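Inositol monophosphatase family protein (Staphylococcus aureus subsp. aureus MSSA476, PDB 4I3Y) probably hydrolyses inositol monophosphates to inositol and phosphate in a magnesium-dependent reaction that lithium inhibits. Local coordinates at residues Q55-F60 with A75-N80; N28-L33 with Y127-K132; D16-S21 with A65-E70. One frame throughout, in Å; residues are numbered along the deposited sequence.

Interaction 1: residues Q55-F60 with A75-N80; sequences QIQQQF and AEEKSN. With MG (magnesium ion), chain F; MG (magnesium ion), chain D.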
ATOM      1  N   GLN A  55      19.287  -1.679  16.117  1.00 21.43           N
ATOM      2  CA  GLN A  55      19.720  -3.095  16.251  1.00 23.20           C
ATOM      3  C   GLN A  55      20.005  -3.856  14.943  1.00 25.07           C
ATOM      4  O   GLN A  55      21.043  -4.549  14.813  1.00 23.71           O
ATOM      5  CB  GLN A  55      18.707  -3.895  17.049  1.00 28.20           C
ATOM      6  CG  GLN A  55      18.720  -3.575  18.529  1.00 35.44           C
ATOM      7  CD  GLN A  55      20.090  -3.872  19.143  1.00 42.71           C
ATOM      8  OE1 GLN A  55      20.773  -2.962  19.631  1.00 47.39           O
ATOM      9  NE2 GLN A  55      20.524  -5.136  19.055  1.00 45.44           N
ATOM     10  N   ILE A  56      19.095  -3.750  13.968  1.00 22.26           N
ATOM     11  CA  ILE A  56      19.317  -4.384  12.663  1.00 18.49           C
ATOM     12  C   ILE A  56      20.618  -3.880  12.051  1.00 19.18           C
ATOM     13  O   ILE A  56      21.422  -4.681  11.549  1.00 16.98           O
ATOM     14  CB  ILE A  56      18.139  -4.156  11.725  1.00 17.07           C
ATOM     15  CG1 ILE A  56      16.939  -5.011  12.205  1.00 16.28           C
ATOM     16  CG2 ILE A  56      18.548  -4.389  10.286  1.00 14.92           C
ATOM     17  CD1 ILE A  56      15.716  -4.903  11.318  1.00 15.21           C
ATOM     18  N   GLN A  57      20.869  -2.558  12.142  1.00 19.31           N
ATOM     19  CA  GLN A  57      22.094  -2.016  11.563  1.00 18.11           C
ATOM     20  C   GLN A  57      23.341  -2.569  12.255  1.00 19.27           C
ATOM     21  O   GLN A  57      24.330  -2.955  11.637  1.00 16.99           O
ATOM     22  CB  GLN A  57      22.142  -0.499  11.658  1.00 18.20           C
ATOM     23  CG  GLN A  57      23.344   0.029  10.878  1.00 18.55           C
ATOM     24  CD  GLN A  57      23.287   1.547  10.644  1.00 22.20           C
ATOM     25  OE1 GLN A  57      24.142   2.273  11.127  1.00 26.87           O
ATOM     26  NE2 GLN A  57      22.318   2.006   9.917  1.00 18.77           N
ATOM     27  N   GLN A  58      23.297  -2.560  13.557  1.00 20.71           N
ATOM     28  CA  GLN A  58      24.451  -2.976  14.286  1.00 24.55           C
ATOM     29  C   GLN A  58      24.693  -4.505  14.225  1.00 24.36           C
ATOM     30  O   GLN A  58      25.852  -4.956  14.125  1.00 21.03           O
ATOM     31  CB  GLN A  58      24.389  -2.379  15.679  1.00 26.81           C
ATOM     32  CG  GLN A  58      23.527  -3.060  16.652  1.00 33.77           C
ATOM     33  CD  GLN A  58      24.369  -3.339  17.866  1.00 44.23           C
ATOM     34  OE1 GLN A  58      24.063  -2.899  18.982  1.00 52.27           O
ATOM     35  NE2 GLN A  58      25.480  -4.040  17.645  1.00 44.95           N
ATOM     36  N   GLN A  59      23.611  -5.283  14.165  1.00 20.14           N
ATOM     37  CA  GLN A  59      23.804  -6.677  13.812  1.00 21.22           C
ATOM     38  C   GLN A  59      24.447  -6.878  12.464  1.00 20.86           C
ATOM     39  O   GLN A  59      25.275  -7.771  12.333  1.00 21.10           O
ATOM     40  CB  GLN A  59      22.568  -7.507  14.011  1.00 21.59           C
ATOM     41  CG  GLN A  59      22.193  -7.524  15.478  1.00 24.46           C
ATOM     42  CD  GLN A  59      20.881  -8.213  15.737  1.00 28.20           C
ATOM     43  OE1 GLN A  59      20.241  -7.992  16.776  1.00 32.04           O
ATOM     44  NE2 GLN A  59      20.474  -9.078  14.813  1.00 27.79           N
ATOM     45  N   PHE A  60      24.144  -6.058  11.456  1.00 18.14           N
ATOM     46  CA  PHE A  60      24.775  -6.266  10.178  1.00 16.33           C
ATOM     47  C   PHE A  60      26.244  -5.860  10.188  1.00 17.35           C
ATOM     48  O   PHE A  60      27.094  -6.447   9.478  1.00 14.85           O
ATOM     49  CB  PHE A  60      24.130  -5.482   9.054  1.00 15.46           C
ATOM     50  CG  PHE A  60      24.644  -5.902   7.712  1.00 15.23           C
ATOM     51  CD1 PHE A  60      24.372  -7.194   7.237  1.00 13.83           C
ATOM     52  CD2 PHE A  60      25.442  -5.044   6.944  1.00 13.44           C
ATOM     53  CE1 PHE A  60      24.840  -7.580   6.013  1.00 14.64           C
ATOM     54  CE2 PHE A  60      25.928  -5.442   5.737  1.00 13.03           C
ATOM     55  CZ  PHE A  60      25.649  -6.726   5.255  1.00 13.35           C
ATOM     56  N   ALA A  75      25.780   3.416   5.917  1.00 15.97           N
ATOM     57  CA  ALA A  75      24.450   3.090   6.453  1.00 15.32           C
ATOM     58  C   ALA A  75      23.773   4.260   7.138  1.00 16.23           C
ATOM     59  O   ALA A  75      24.447   5.155   7.757  1.00 17.41           O
ATOM     60  CB  ALA A  75      24.513   1.904   7.411  1.00 13.98           C
ATOM     61  N   GLU A  76      22.443   4.245   7.072  1.00 15.24           N
ATOM     62  CA  GLU A  76      21.667   5.329   7.615  1.00 15.66           C
ATOM     63  C   GLU A  76      21.948   5.769   9.075  1.00 15.88           C
ATOM     64  O   GLU A  76      22.119   6.969   9.368  1.00 15.68           O
ATOM     65  CB  GLU A  76      20.182   5.036   7.493  1.00 13.67           C
ATOM     66  CG  GLU A  76      19.386   6.279   7.904  1.00 13.99           C
ATOM     67  CD  GLU A  76      17.912   6.172   7.567  1.00 14.66           C
ATOM     68  OE1 GLU A  76      17.175   7.168   7.829  1.00 16.36           O
ATOM     69  OE2 GLU A  76      17.510   5.121   7.027  1.00 13.36           O
ATOM     70  N   GLU A  77      21.964   4.827  10.005  1.00 15.03           N
ATOM     71  CA  GLU A  77      21.964   5.229  11.397  1.00 16.90           C
ATOM     72  C   GLU A  77      23.383   5.351  12.037  1.00 18.02           C
ATOM     73  O   GLU A  77      23.562   5.035  13.174  1.00 17.84           O
ATOM     74  CB  GLU A  77      21.035   4.348  12.241  1.00 16.16           C
ATOM     75  CG  GLU A  77      19.679   4.009  11.606  1.00 17.40           C
ATOM     76  CD  GLU A  77      18.775   5.235  11.268  1.00 19.00           C
ATOM     77  OE1 GLU A  77      19.065   6.379  11.755  1.00 16.36           O
ATOM     78  OE2 GLU A  77      17.783   5.062  10.469  1.00 17.87           O
ATOM     79  N   LYS A  78      24.377   5.783  11.281  1.00 18.96           N
ATOM     80  CA  LYS A  78      25.706   6.027  11.845  1.00 20.22           C
ATOM     81  C   LYS A  78      26.305   7.082  10.986  1.00 21.45           C
ATOM     82  O   LYS A  78      25.764   7.361   9.935  1.00 21.25           O
ATOM     83  CB  LYS A  78      26.574   4.776  11.740  1.00 19.38           C
ATOM     84  CG  LYS A  78      26.908   4.306  10.314  1.00 21.31           C
ATOM     85  CD  LYS A  78      27.922   3.159  10.387  1.00 20.91           C
ATOM     86  CE  LYS A  78      28.411   2.707   9.065  1.00 21.43           C
ATOM     87  NZ  LYS A  78      29.320   3.682   8.420  1.00 23.36           N
ATOM     88  N   SER A  79      27.452   7.649  11.368  1.00 24.24           N
ATOM     89  CA  SER A  79      28.150   8.539  10.445  1.00 22.96           C
ATOM     90  C   SER A  79      28.903   7.730   9.394  1.00 22.71           C
ATOM     91  O   SER A  79      29.289   6.594   9.626  1.00 19.76           O
ATOM     92  CB  SER A  79      29.055   9.535  11.182  1.00 25.93           C
ATOM     93  OG  SER A  79      30.308   8.959  11.363  1.00 28.89           O
ATOM     94  N   ASN A  80      29.046   8.314   8.206  1.00 20.61           N
ATOM     95  CA  ASN A  80      29.739   7.702   7.116  1.00 20.57           C
ATOM     96  C   ASN A  80      30.860   8.552   6.575  1.00 22.70           C
ATOM     97  O   ASN A  80      31.151   8.461   5.382  1.00 20.43           O
ATOM     98  CB  ASN A  80      28.733   7.455   6.028  1.00 21.20           C
ATOM     99  CG  ASN A  80      27.594   6.573   6.538  1.00 22.05           C
ATOM    100  OD1 ASN A  80      26.450   7.052   6.729  1.00 22.92           O
ATOM    101  ND2 ASN A  80      27.912   5.309   6.828  1.00 16.05           N
TER
HETATM  102 MG    MG F 304      15.078   7.400   8.459  1.00 20.87          MG
HETATM  103 MG    MG D 302      15.875   3.792   7.028  1.00 20.01          MG
HETATM  104  O   HOH W   1      16.782   3.183   9.025  1.00 13.80           O
HETATM  105  O   HOH W   2      15.777   6.789  10.328  1.00 18.73           O
HETATM  106  O   HOH W   3      15.822   9.480   8.394  1.00 21.72           O
HETATM  107  O   HOH W   4      13.170   7.888   9.326  1.00 20.16           O
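The flat carboxamide of Q57 has the methyl group of A75 against it, with CD 3.5 Å from A75 CB, while its outer end is directed at the backbone of the A75-K78 turn. Q57 CD lies 3.6 Å from E77 N, and the aliphatic start of the K78 side chain closes in near the same end. An extended chain with CG opposite the backbone N (chi1 -172°) carries this amide straight out from helix 51-67 to the type I turn. The second flat group, the carboxylate of E76, bridges two magnesium ions: E76 OE1 binds one at 2.2 Å and E76 OE2 the other at 2.1 Å. D94 and the carbonyl of I96, from the D-P-I-D-G-T signature of the family, join OE2 on the same ion, and a bound phosphate lies close by.

E77 folds back at chi2 (-60°) and is a second-shell residue, bonded to waters on both ions and not to the metals themselves. Its OE2 accepts from two waters, at 2.6 Å from water 1 and 2.7 Å from water 2, and each water binds a different magnesium. K42 pairs with E77 OE1 and also bonds E76 OE1, so one lysine links both acids. Away from the metals, K78 NZ donates to S79 O at 3.2 Å and to L73 O. The turn directly follows strand 72-75, an outermost strand of the large sheet, and Q57 spans from helix 51-67 to it; I56 and F60 of that helix pack on strand 89-97, while Q55, I56 and Q59 face helix 12-35.

Interaction 2: residues N28-L33 with Y127-K132; sequences NVIPQL and YDYPHK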
ATOM      1  N   ASN A  28      13.661 -14.036  13.316  1.00 20.30           N
ATOM      2  CA  ASN A  28      13.690 -14.501  14.693  1.00 23.89           C
ATOM      3  C   ASN A  28      13.884 -13.326  15.654  1.00 26.70           C
ATOM      4  O   ASN A  28      13.396 -13.351  16.780  1.00 31.71           O
ATOM      5  CB  ASN A  28      14.798 -15.534  14.867  1.00 22.33           C
ATOM      6  CG  ASN A  28      14.567 -16.765  14.015  1.00 23.63           C
ATOM      7  OD1 ASN A  28      13.455 -17.173  13.801  1.00 25.31           O
ATOM      8  ND2 ASN A  28      15.608 -17.319  13.506  1.00 24.64           N
ATOM      9  N   VAL A  29      14.544 -12.277  15.187  1.00 27.38           N
ATOM     10  CA  VAL A  29      14.933 -11.139  16.033  1.00 25.54           C
ATOM     11  C   VAL A  29      13.863 -10.029  16.069  1.00 25.05           C
ATOM     12  O   VAL A  29      13.613  -9.418  17.101  1.00 20.32           O
ATOM     13  CB  VAL A  29      16.255 -10.515  15.489  1.00 31.39           C
ATOM     14  CG1 VAL A  29      16.789  -9.409  16.401  1.00 32.44           C
ATOM     15  CG2 VAL A  29      17.327 -11.586  15.232  1.00 33.06           C
ATOM     16  N   ILE A  30      13.271  -9.713  14.918  1.00 21.57           N
ATOM     17  CA  ILE A  30      12.392  -8.529  14.833  1.00 20.27           C
ATOM     18  C   ILE A  30      11.113  -8.518  15.700  1.00 19.18           C
ATOM     19  O   ILE A  30      10.721  -7.451  16.186  1.00 16.85           O
ATOM     20  CB  ILE A  30      12.013  -8.199  13.369  1.00 19.97           C
ATOM     21  CG1 ILE A  30      13.254  -7.682  12.670  1.00 20.31           C
ATOM     22  CG2 ILE A  30      11.069  -7.050  13.324  1.00 18.72           C
ATOM     23  CD1 ILE A  30      13.201  -7.859  11.162  1.00 23.69           C
ATOM     24  N   PRO A  31      10.446  -9.678  15.886  1.00 18.74           N
ATOM     25  CA  PRO A  31       9.169  -9.604  16.661  1.00 21.14           C
ATOM     26  C   PRO A  31       9.438  -9.049  18.052  1.00 23.29           C
ATOM     27  O   PRO A  31       8.692  -8.217  18.564  1.00 25.55           O
ATOM     28  CB  PRO A  31       8.697 -11.067  16.695  1.00 20.22           C
ATOM     29  CG  PRO A  31       9.293 -11.646  15.461  1.00 20.21           C
ATOM     30  CD  PRO A  31      10.625 -10.989  15.260  1.00 19.83           C
ATOM     31  N   GLN A  32      10.565  -9.460  18.621  1.00 26.94           N
ATOM     32  CA  GLN A  32      10.991  -8.939  19.926  1.00 31.17           C
ATOM     33  C   GLN A  32      11.292  -7.420  19.924  1.00 26.80           C
ATOM     34  O   GLN A  32      10.763  -6.651  20.761  1.00 25.74           O
ATOM     35  CB  GLN A  32      12.185  -9.770  20.464  1.00 32.31           C
ATOM     36  CG  GLN A  32      12.590  -9.441  21.904  1.00 39.31           C
ATOM     37  CD  GLN A  32      11.452  -9.677  22.868  1.00 43.26           C
ATOM     38  OE1 GLN A  32      10.962 -10.805  22.999  1.00 52.98           O
ATOM     39  NE2 GLN A  32      11.002  -8.614  23.524  1.00 46.03           N
ATOM     40  N   LEU A  33      12.140  -6.990  18.993  1.00 23.79           N
ATOM     41  CA  LEU A  33      12.415  -5.549  18.843  1.00 22.29           C
ATOM     42  C   LEU A  33      11.095  -4.712  18.743  1.00 23.57           C
ATOM     43  O   LEU A  33      10.954  -3.640  19.363  1.00 22.18           O
ATOM     44  CB  LEU A  33      13.339  -5.300  17.633  1.00 21.88           C
ATOM     45  CG  LEU A  33      14.696  -6.062  17.663  1.00 22.89           C
ATOM     46  CD1 LEU A  33      15.440  -5.982  16.321  1.00 21.41           C
ATOM     47  CD2 LEU A  33      15.601  -5.609  18.812  1.00 21.75           C
ATOM     48  N   TYR A 127      14.154  -6.478   1.553  1.00 12.17           N
ATOM     49  CA  TYR A 127      13.408  -7.477   2.324  1.00 13.36           C
ATOM     50  C   TYR A 127      12.152  -6.874   2.847  1.00 13.35           C
ATOM     51  O   TYR A 127      12.198  -6.126   3.868  1.00 13.38           O
ATOM     52  CB  TYR A 127      14.237  -8.065   3.510  1.00 11.70           C
ATOM     53  CG  TYR A 127      13.581  -9.257   4.202  1.00 13.70           C
ATOM     54  CD1 TYR A 127      12.615 -10.046   3.548  1.00 12.89           C
ATOM     55  CD2 TYR A 127      13.961  -9.624   5.520  1.00 12.57           C
ATOM     56  CE1 TYR A 127      12.018 -11.118   4.184  1.00 12.55           C
ATOM     57  CE2 TYR A 127      13.354 -10.698   6.186  1.00 12.45           C
ATOM     58  CZ  TYR A 127      12.401 -11.429   5.510  1.00 12.92           C
ATOM     59  OH  TYR A 127      11.836 -12.476   6.140  1.00 13.34           O
ATOM     60  N   ASP A 128      11.041  -7.236   2.204  1.00 12.83           N
ATOM     61  CA  ASP A 128       9.715  -6.846   2.695  1.00 14.02           C
ATOM     62  C   ASP A 128       9.370  -7.778   3.843  1.00 15.54           C
ATOM     63  O   ASP A 128       8.802  -8.857   3.627  1.00 15.20           O
ATOM     64  CB  ASP A 128       8.742  -6.986   1.551  1.00 15.28           C
ATOM     65  CG  ASP A 128       7.305  -6.641   1.924  1.00 16.31           C
ATOM     66  OD1 ASP A 128       6.959  -6.512   3.074  1.00 17.12           O
ATOM     67  OD2 ASP A 128       6.509  -6.541   1.008  1.00 17.44           O
ATOM     68  N   TYR A 129       9.770  -7.385   5.053  1.00 14.77           N
ATOM     69  CA  TYR A 129       9.705  -8.303   6.173  1.00 15.37           C
ATOM     70  C   TYR A 129       8.230  -8.564   6.582  1.00 16.29           C
ATOM     71  O   TYR A 129       7.871  -9.717   6.844  1.00 17.44           O
ATOM     72  CB  TYR A 129      10.556  -7.851   7.360  1.00 15.26           C
ATOM     73  CG  TYR A 129      10.128  -8.543   8.639  1.00 15.44           C
ATOM     74  CD1 TYR A 129      10.536  -9.852   8.906  1.00 16.05           C
ATOM     75  CD2 TYR A 129       9.262  -7.936   9.518  1.00 14.96           C
ATOM     76  CE1 TYR A 129      10.112 -10.512  10.032  1.00 16.42           C
ATOM     77  CE2 TYR A 129       8.833  -8.582  10.650  1.00 15.43           C
ATOM     78  CZ  TYR A 129       9.284  -9.877  10.882  1.00 16.42           C
ATOM     79  OH  TYR A 129       8.852 -10.568  11.944  1.00 18.27           O
ATOM     80  N   PRO A 130       7.372  -7.519   6.615  1.00 15.86           N
ATOM     81  CA  PRO A 130       5.974  -7.796   7.062  1.00 16.51           C
ATOM     82  C   PRO A 130       5.304  -8.879   6.201  1.00 17.69           C
ATOM     83  O   PRO A 130       4.430  -9.628   6.694  1.00 17.35           O
ATOM     84  CB  PRO A 130       5.267  -6.439   6.896  1.00 14.68           C
ATOM     85  CG  PRO A 130       6.408  -5.446   7.070  1.00 14.89           C
ATOM     86  CD  PRO A 130       7.569  -6.079   6.333  1.00 15.23           C
ATOM     87  N   HIS A 131       5.722  -9.002   4.941  1.00 18.16           N
ATOM     88  CA  HIS A 131       5.077  -9.979   4.085  1.00 18.99           C
ATOM     89  C   HIS A 131       6.007 -11.130   3.750  1.00 19.05           C
ATOM     90  O   HIS A 131       5.658 -11.936   2.920  1.00 18.29           O
ATOM     91  CB  HIS A 131       4.397  -9.337   2.858  1.00 23.22           C
ATOM     92  CG  HIS A 131       3.158  -8.586   3.232  1.00 28.77           C
ATOM     93  ND1 HIS A 131       3.088  -7.209   3.217  1.00 35.42           N
ATOM     94  CD2 HIS A 131       1.997  -9.012   3.781  1.00 31.46           C
ATOM     95  CE1 HIS A 131       1.908  -6.819   3.668  1.00 36.25           C
ATOM     96  NE2 HIS A 131       1.231  -7.897   4.031  1.00 41.50           N
ATOM     97  N   LYS A 132       7.137 -11.227   4.460  1.00 18.78           N
ATOM     98  CA  LYS A 132       8.191 -12.260   4.225  1.00 19.94           C
ATOM     99  C   LYS A 132       8.495 -12.458   2.721  1.00 18.93           C
ATOM    100  O   LYS A 132       8.469 -13.549   2.216  1.00 17.64           O
ATOM    101  CB  LYS A 132       7.825 -13.599   4.948  1.00 20.66           C
ATOM    102  CG  LYS A 132       7.267 -13.396   6.362  1.00 20.99           C
ATOM    103  CD  LYS A 132       8.360 -13.193   7.397  1.00 21.71           C
ATOM    104  CE  LYS A 132       7.749 -12.841   8.759  1.00 26.55           C
ATOM    105  NZ  LYS A 132       6.733 -11.725   8.672  1.00 24.83           N
TER
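Two donors from one residue grip the carbonyl oxygen of Y129: K132 N at 2.9 Å from Y129 O closes a type I turn, and K132 NZ, also 2.9 Å from Y129 O, arrives from the opposite face of the carbonyl plane. The turn connects strand 120-128 to strand 133-138 in a beta-hairpin, and its tyrosine reaches across to helix 12-35. The lysine chain has to curl back over its own turn to make the second bond. That brings NZ 3.8 Å above the plane of the Y129 ring, displaced toward the rim.

The other face of this ring meets the helix. I30 CD1 stands 4.0 Å from the ring centroid and only 11° off the normal, a CH-pi contact, while the second branch works nearer the phenol end, with I30 CG2 3.8 Å from Y129 CE2. The two side chains run past each other in opposite directions, which spreads the isoleucine along the length of the ring. With its CG opposite the backbone N (chi1 161°), Y129 is swung out toward the helix, and the ring has I30 over one face and K132 NZ near the rim of the other.

The neighbouring Y127 is tied in from the strand. The CA of Y129 lies 4.1 Å above the plane of the Y127 ring, and Y127 OH is hydrogen-bonded to D27 and K24 of the same helix, so both tyrosines meet helix 12-35. The turn also reaches the dimer interface, where H131 stacks on H131 of the second subunit. At the far end of the Y129 ring the hydroxyl lies against the P31 ring, with P31 CG 3.7 Å from Y129 OH.

Interaction 3: residues D16-S21 with A65-E70; sequences DKLICS and ATYFPE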
ATOM      1  N   ASP A  16      25.913 -14.391  -1.682  1.00 16.26           N
ATOM      2  CA  ASP A  16      24.431 -14.325  -1.639  1.00 17.07           C
ATOM      3  C   ASP A  16      23.848 -15.264  -0.589  1.00 17.71           C
ATOM      4  O   ASP A  16      22.920 -14.881   0.181  1.00 18.95           O
ATOM      5  CB  ASP A  16      23.823 -14.602  -3.010  1.00 18.63           C
ATOM      6  CG  ASP A  16      22.331 -14.445  -3.012  1.00 20.00           C
ATOM      7  OD1 ASP A  16      21.809 -13.349  -2.674  1.00 19.26           O
ATOM      8  OD2 ASP A  16      21.677 -15.433  -3.354  1.00 18.73           O
ATOM      9  N   LYS A  17      24.391 -16.500  -0.541  1.00 20.17           N
ATOM     10  CA  LYS A  17      23.982 -17.481   0.450  1.00 21.19           C
ATOM     11  C   LYS A  17      24.149 -16.943   1.874  1.00 20.32           C
ATOM     12  O   LYS A  17      23.201 -17.031   2.706  1.00 19.01           O
ATOM     13  CB  LYS A  17      24.773 -18.787   0.276  1.00 24.02           C
ATOM     14  CG  LYS A  17      24.512 -19.798   1.393  1.00 30.24           C
ATOM     15  CD  LYS A  17      24.676 -21.217   0.859  1.00 34.07           C
ATOM     16  CE  LYS A  17      24.807 -22.265   1.958  1.00 35.12           C
ATOM     17  NZ  LYS A  17      23.590 -23.122   1.935  1.00 35.60           N
ATOM     18  N   LEU A  18      25.317 -16.352   2.173  1.00 18.95           N
ATOM     19  CA  LEU A  18      25.493 -15.720   3.532  1.00 19.86           C
ATOM     20  C   LEU A  18      24.452 -14.605   3.835  1.00 19.12           C
ATOM     21  O   LEU A  18      23.922 -14.515   4.947  1.00 17.27           O
ATOM     22  CB  LEU A  18      26.873 -15.138   3.724  1.00 19.16           C
ATOM     23  CG  LEU A  18      28.039 -15.857   4.419  1.00 22.84           C
ATOM     24  CD1 LEU A  18      27.679 -17.263   4.825  1.00 20.32           C
ATOM     25  CD2 LEU A  18      29.355 -15.736   3.629  1.00 19.99           C
ATOM     26  N   ILE A  19      24.226 -13.732   2.859  1.00 19.37           N
ATOM     27  CA  ILE A  19      23.354 -12.571   3.112  1.00 18.22           C
ATOM     28  C   ILE A  19      21.908 -13.070   3.293  1.00 20.52           C
ATOM     29  O   ILE A  19      21.240 -12.718   4.297  1.00 21.50           O
ATOM     30  CB  ILE A  19      23.407 -11.560   1.955  1.00 17.03           C
ATOM     31  CG1 ILE A  19      24.795 -10.921   1.800  1.00 15.62           C
ATOM     32  CG2 ILE A  19      22.413 -10.432   2.212  1.00 15.44           C
ATOM     33  CD1 ILE A  19      25.148 -10.045   2.984  1.00 16.03           C
ATOM     34  N   CYS A  20      21.429 -13.900   2.346  1.00 18.98           N
ATOM     35  CA  CYS A  20      20.045 -14.345   2.423  1.00 19.60           C
ATOM     36  C   CYS A  20      19.826 -15.012   3.728  1.00 18.70           C
ATOM     37  O   CYS A  20      18.764 -14.904   4.321  1.00 21.76           O
ATOM     38  CB  CYS A  20      19.650 -15.325   1.328  1.00 17.59           C
ATOM     39  SG  CYS A  20      19.479 -14.589  -0.266  1.00 20.32           S
ATOM     40  N   SER A  21      20.821 -15.761   4.177  1.00 20.83           N
ATOM     41  CA  SER A  21      20.714 -16.489   5.447  1.00 18.93           C
ATOM     42  C   SER A  21      20.640 -15.528   6.698  1.00 20.98           C
ATOM     43  O   SER A  21      19.797 -15.695   7.632  1.00 19.59           O
ATOM     44  CB  SER A  21      21.864 -17.507   5.488  1.00 21.97           C
ATOM     45  OG  SER A  21      21.829 -18.144   6.729  1.00 28.58           O
ATOM     46  N   ALA A  65      31.800  -7.565  10.305  1.00 22.63           N
ATOM     47  CA  ALA A  65      33.109  -7.635  10.943  1.00 26.42           C
ATOM     48  C   ALA A  65      33.624  -9.100  10.866  1.00 26.78           C
ATOM     49  O   ALA A  65      34.770  -9.393  10.774  1.00 29.31           O
ATOM     50  CB  ALA A  65      33.029  -7.152  12.375  1.00 23.73           C
ATOM     51  N   THR A  66      32.707 -10.013  10.810  1.00 29.07           N
ATOM     52  CA  THR A  66      32.958 -11.367  11.161  1.00 26.68           C
ATOM     53  C   THR A  66      33.022 -12.236   9.907  1.00 26.47           C
ATOM     54  O   THR A  66      33.514 -13.348   9.973  1.00 26.90           O
ATOM     55  CB  THR A  66      31.853 -11.592  12.204  1.00 31.02           C
ATOM     56  OG1 THR A  66      32.455 -11.651  13.492  1.00 33.64           O
ATOM     57  CG2 THR A  66      30.929 -12.670  11.953  1.00 26.50           C
ATOM     58  N   TYR A  67      32.605 -11.721   8.743  1.00 22.35           N
ATOM     59  CA  TYR A  67      32.668 -12.505   7.494  1.00 23.23           C
ATOM     60  C   TYR A  67      33.445 -11.891   6.396  1.00 25.59           C
ATOM     61  O   TYR A  67      33.884 -12.608   5.501  1.00 27.80           O
ATOM     62  CB  TYR A  67      31.281 -12.723   6.880  1.00 20.65           C
ATOM     63  CG  TYR A  67      30.443 -13.431   7.812  1.00 22.12           C
ATOM     64  CD1 TYR A  67      30.126 -14.746   7.606  1.00 23.63           C
ATOM     65  CD2 TYR A  67      30.029 -12.830   8.939  1.00 20.00           C
ATOM     66  CE1 TYR A  67      29.397 -15.391   8.500  1.00 22.41           C
ATOM     67  CE2 TYR A  67      29.304 -13.477   9.832  1.00 22.61           C
ATOM     68  CZ  TYR A  67      29.024 -14.761   9.595  1.00 25.91           C
ATOM     69  OH  TYR A  67      28.298 -15.441  10.498  1.00 38.70           O
ATOM     70  N   PHE A  68      33.504 -10.556   6.381  1.00 31.23           N
ATOM     71  CA  PHE A  68      34.055  -9.794   5.251  1.00 32.20           C
ATOM     72  C   PHE A  68      34.721  -8.557   5.851  1.00 38.90           C
ATOM     73  O   PHE A  68      34.290  -7.409   5.588  1.00 34.96           O
ATOM     74  CB  PHE A  68      32.932  -9.321   4.364  1.00 31.25           C
ATOM     75  CG  PHE A  68      32.097 -10.410   3.775  1.00 31.55           C
ATOM     76  CD1 PHE A  68      32.560 -11.144   2.705  1.00 29.86           C
ATOM     77  CD2 PHE A  68      30.813 -10.633   4.231  1.00 28.53           C
ATOM     78  CE1 PHE A  68      31.769 -12.112   2.116  1.00 28.53           C
ATOM     79  CE2 PHE A  68      30.018 -11.607   3.642  1.00 31.71           C
ATOM     80  CZ  PHE A  68      30.491 -12.358   2.584  1.00 26.58           C
ATOM     81  N   PRO A  69      35.795  -8.777   6.647  1.00 43.55           N
ATOM     82  CA  PRO A  69      36.215  -7.741   7.590  1.00 40.09           C
ATOM     83  C   PRO A  69      36.917  -6.591   6.872  1.00 36.07           C
ATOM     84  O   PRO A  69      37.102  -5.553   7.486  1.00 33.68           O
ATOM     85  CB  PRO A  69      37.172  -8.492   8.535  1.00 39.98           C
ATOM     86  CG  PRO A  69      37.438  -9.846   7.864  1.00 42.54           C
ATOM     87  CD  PRO A  69      36.874  -9.773   6.465  1.00 43.41           C
ATOM     88  N   GLU A  70      37.271  -6.788   5.589  1.00 37.36           N
ATOM     89  CA  GLU A  70      37.781  -5.714   4.706  1.00 41.13           C
ATOM     90  C   GLU A  70      36.642  -4.826   4.249  1.00 33.97           C
ATOM     91  O   GLU A  70      36.868  -3.707   3.793  1.00 36.92           O
ATOM     92  CB  GLU A  70      38.409  -6.266   3.402  1.00 46.22           C
ATOM     93  CG  GLU A  70      39.532  -7.257   3.575  1.00 62.44           C
ATOM     94  CD  GLU A  70      40.548  -6.758   4.576  1.00 70.55           C
ATOM     95  OE1 GLU A  70      40.578  -7.302   5.707  1.00 79.63           O
ATOM     96  OE2 GLU A  70      41.290  -5.802   4.243  1.00 71.81           O
TER
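Y67 and F68 both set their CG opposite the carbonyl carbon (chi1 -60° in each), and both residues, the last of the helix and the first beyond it, point toward helix 12-35. L18 meets them from that helix with torsions that, as modelled, fall outside the usual rotamers (chi2 3°, nearly eclipsed); the exact placing of its methyls is therefore less certain, while its approach to both rings stands. L18 CD2 lies 3.7 Å from F68 CZ, at the far end of the ring, and L18 CG lies 4.0 Å from Y67 CD1. Leucine and rings meet at a slant in both pairs.

The contact joins the N-terminal part of helix 12-35 to the C-terminal end of helix 51-67. F63, a turn earlier on the second helix, stacks on Y67 and also touches L18, I19 and F68, extending the apolar patch along helix 51-67. D16, on another side of helix 12-35, is held by K136 and Y125 of the large sheet.

All the pairing between the two segments is apolar, carbon against carbon. Its hold therefore rests on van der Waals contact and the exclusion of water, and not on any directional bond.

From the N terminus, helix 12-35 contributes first residues 16-21 and then residues 28-33; helix 51-67 contributes 55-60 and, at its C-terminal end and the loop that follows, 65-70. Interaction 3 closes the first loop, when 65-70 returns to 16-21. Interaction 1 closes the next at 75-80, and interaction 2 the longest at 127-132, so interaction 1 falls wholly within interaction 2, whereas interaction 3 crosses both. Interaction 1 touches each of the others by helix-to-helix packing: I56 CD1 is 3.9 Å from I30 CD1, and F60 CE1 is 3.9 Å from I19 CD1. Together they tie the helix pair to the metal-binding turn and to the hairpin of the large sheet.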